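Local coordinates for pseudoaglycone deacetylase Dbv21 (Actinoplanes teichomyceticus, PDB 3DFI), which probably removes the acetyl group from the pseudoaglycone intermediate of the lipoglycopeptide antibiotic A40926, as a zinc-binding deacetylase of the PIG-L family, at residues I13-D18 against L150-I155. Residues are numbered along the deposited sequence; the frame is centred on the assembly and turned at random.
Sequences ISPHLD and LTCVAI. With ZN (zinc ion), chain B.
Ile13 meets the neighbouring parallel strand through its backbone: its N donates to Leu150 O at 2.7 Å, a nearly straight bond (N-H...O 171°). Its carbonyl is taken by a side chain. Thr151 OG1, placed anti to its own backbone N (chi1 -166°), reaches across and donates to Ile13 O at 2.7 Å, tilted 17° from the carbonyl plane. Cys152 N is 4.4 Å from Ile13 O; it is the Thr151 hydroxyl that bonds this oxygen. The CB atoms of Ile13 and Thr151 lie on the same sheet face, and both side chains pack on Thr168 of helix 159-174. Ser14 turns away from 150-155; its OG donates to His16 O at 2.7 Å in the carbonyl plane and also bonds Ala20 N, tying the backbone of 14-16 to the start of helix 19-33. Strands 9-14 and 148-152 are adjacent central strands of the mixed sheet in this PIG-L alpha/beta fold, and the zinc site lies at the C-terminal end of strand 9-14. Pro15 touches Cys152 with its CG, which lies 3.5 Å from SG; its ring also packs on His161. His16 binds zinc through ND1 at 2.2 Å, with Asp19 of helix 19-33 and His161 of helix 159-174 as the other protein ligands. Zinc at ND1 and Asp160, hydrogen-bonded to NE2, together hold the ring's rotation. Beyond Leu17, Asp18 stands in the second shell: a water 2.5 Å from the zinc ion donates to its OD1.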
loop_
_atom_site.group_PDB
_atom_site.type_symbol
_atom_site.label_atom_id
_atom_site.label_comp_id
_atom_site.label_asym_id
_atom_site.label_seq_id
_atom_site.Cartn_x
_atom_site.Cartn_y
_atom_site.Cartn_z
ATOM N N ILE A 13 -6.062 -1.312 -1.529
ATOM C CA ILE A 13 -5.493 -1.088 -2.866
ATOM C C ILE A 13 -4.073 -0.549 -2.714
ATOM O O ILE A 13 -3.881 0.630 -2.370
ATOM C CB ILE A 13 -6.357 -0.102 -3.739
ATOM C CG1 ILE A 13 -7.870 -0.403 -3.664
ATOM C CG2 ILE A 13 -5.870 -0.083 -5.211
ATOM C CD1 ILE A 13 -8.288 -1.717 -4.355
ATOM N N SER A 14 -3.082 -1.413 -2.951
ATOM C CA SER A 14 -1.664 -1.037 -2.786
ATOM C C SER A 14 -1.117 -0.592 -4.152
ATOM O O SER A 14 -1.353 -1.284 -5.152
ATOM C CB SER A 14 -0.853 -2.221 -2.258
ATOM O OG SER A 14 0.490 -1.851 -2.026
ATOM N N PRO A 15 -0.426 0.572 -4.219
ATOM C CA PRO A 15 0.192 0.937 -5.499
ATOM C C PRO A 15 1.208 -0.103 -5.997
ATOM O O PRO A 15 1.063 -0.609 -7.111
ATOM C CB PRO A 15 0.830 2.291 -5.203
ATOM C CG PRO A 15 0.007 2.828 -4.055
ATOM C CD PRO A 15 -0.249 1.635 -3.206
ATOM N N HIS A 16 2.170 -0.458 -5.143
ATOM C CA HIS A 16 3.273 -1.365 -5.467
ATOM C C HIS A 16 3.288 -2.563 -4.515
ATOM O O HIS A 16 2.619 -2.565 -3.466
ATOM C CB HIS A 16 4.629 -0.642 -5.318
ATOM C CG HIS A 16 4.764 0.597 -6.143
ATOM N ND1 HIS A 16 4.936 1.847 -5.582
ATOM C CD2 HIS A 16 4.763 0.780 -7.490
ATOM C CE1 HIS A 16 5.023 2.749 -6.548
ATOM N NE2 HIS A 16 4.933 2.125 -7.713
ATOM N N LEU A 17 4.104 -3.559 -4.852
ATOM C CA LEU A 17 4.209 -4.753 -4.035
ATOM C C LEU A 17 5.098 -4.458 -2.843
ATOM O O LEU A 17 6.321 -4.571 -2.933
ATOM C CB LEU A 17 4.747 -5.932 -4.865
ATOM C CG LEU A 17 3.916 -6.243 -6.112
ATOM C CD1 LEU A 17 4.769 -6.895 -7.228
ATOM C CD2 LEU A 17 2.710 -7.136 -5.783
ATOM N N ASP A 18 4.450 -4.041 -1.750
ATOM C CA ASP A 18 5.055 -3.729 -0.448
ATOM C C ASP A 18 4.289 -2.639 0.306
ATOM O O ASP A 18 4.287 -2.657 1.546
ATOM C CB ASP A 18 6.554 -3.387 -0.510
ATOM C CG ASP A 18 6.866 -2.058 -1.211
ATOM O OD1 ASP A 18 6.016 -1.456 -1.913
ATOM O OD2 ASP A 18 8.021 -1.617 -1.070
ATOM N N LEU A 150 -9.399 0.607 1.513
ATOM C CA LEU A 150 -8.259 1.415 1.915
ATOM C C LEU A 150 -7.320 1.644 0.743
ATOM O O LEU A 150 -7.098 0.744 -0.065
ATOM C CB LEU A 150 -7.454 0.732 3.057
ATOM C CG LEU A 150 -8.298 0.313 4.273
ATOM C CD1 LEU A 150 -7.483 -0.577 5.202
ATOM C CD2 LEU A 150 -8.797 1.530 5.003
ATOM N N THR A 151 -6.732 2.834 0.679
ATOM C CA THR A 151 -5.580 3.043 -0.183
ATOM C C THR A 151 -4.678 4.121 0.426
ATOM O O THR A 151 -4.962 4.631 1.498
ATOM C CB THR A 151 -5.954 3.345 -1.651
ATOM O OG1 THR A 151 -4.781 3.220 -2.468
ATOM C CG2 THR A 151 -6.560 4.766 -1.815
ATOM N N CYS A 152 -3.580 4.440 -0.248
ATOM C CA CYS A 152 -2.584 5.359 0.297
ATOM C C CYS A 152 -3.039 6.799 0.201
ATOM O O CYS A 152 -3.743 7.166 -0.718
ATOM C CB CYS A 152 -1.264 5.188 -0.468
ATOM S SG CYS A 152 -1.419 5.535 -2.279
ATOM N N VAL A 153 -2.592 7.641 1.121
ATOM C CA VAL A 153 -2.847 9.081 0.989
ATOM C C VAL A 153 -1.895 9.737 -0.019
ATOM O O VAL A 153 -2.139 10.856 -0.456
ATOM C CB VAL A 153 -2.832 9.804 2.377
ATOM C CG1 VAL A 153 -1.430 10.143 2.818
ATOM C CG2 VAL A 153 -3.702 11.083 2.351
ATOM N N ALA A 154 -0.822 9.023 -0.374
ATOM C CA ALA A 154 0.214 9.473 -1.333
ATOM C C ALA A 154 1.176 10.561 -0.808
ATOM O O ALA A 154 1.625 11.443 -1.550
ATOM C CB ALA A 154 -0.381 9.835 -2.745
ATOM N N ILE A 155 1.474 10.475 0.487
ATOM C CA ILE A 155 2.625 11.109 1.086
ATOM C C ILE A 155 3.870 10.524 0.389
ATOM O O ILE A 155 3.947 9.312 0.180
ATOM C CB ILE A 155 2.666 10.792 2.609
ATOM C CG1 ILE A 155 1.668 11.675 3.377
ATOM C CG2 ILE A 155 4.080 10.956 3.189
ATOM C CD1 ILE A 155 1.370 11.179 4.792
HETATM ZN ZN ZN B . 5.037 2.410 -3.492
HETATM O O HOH W 1 6.708 0.607 -3.110
#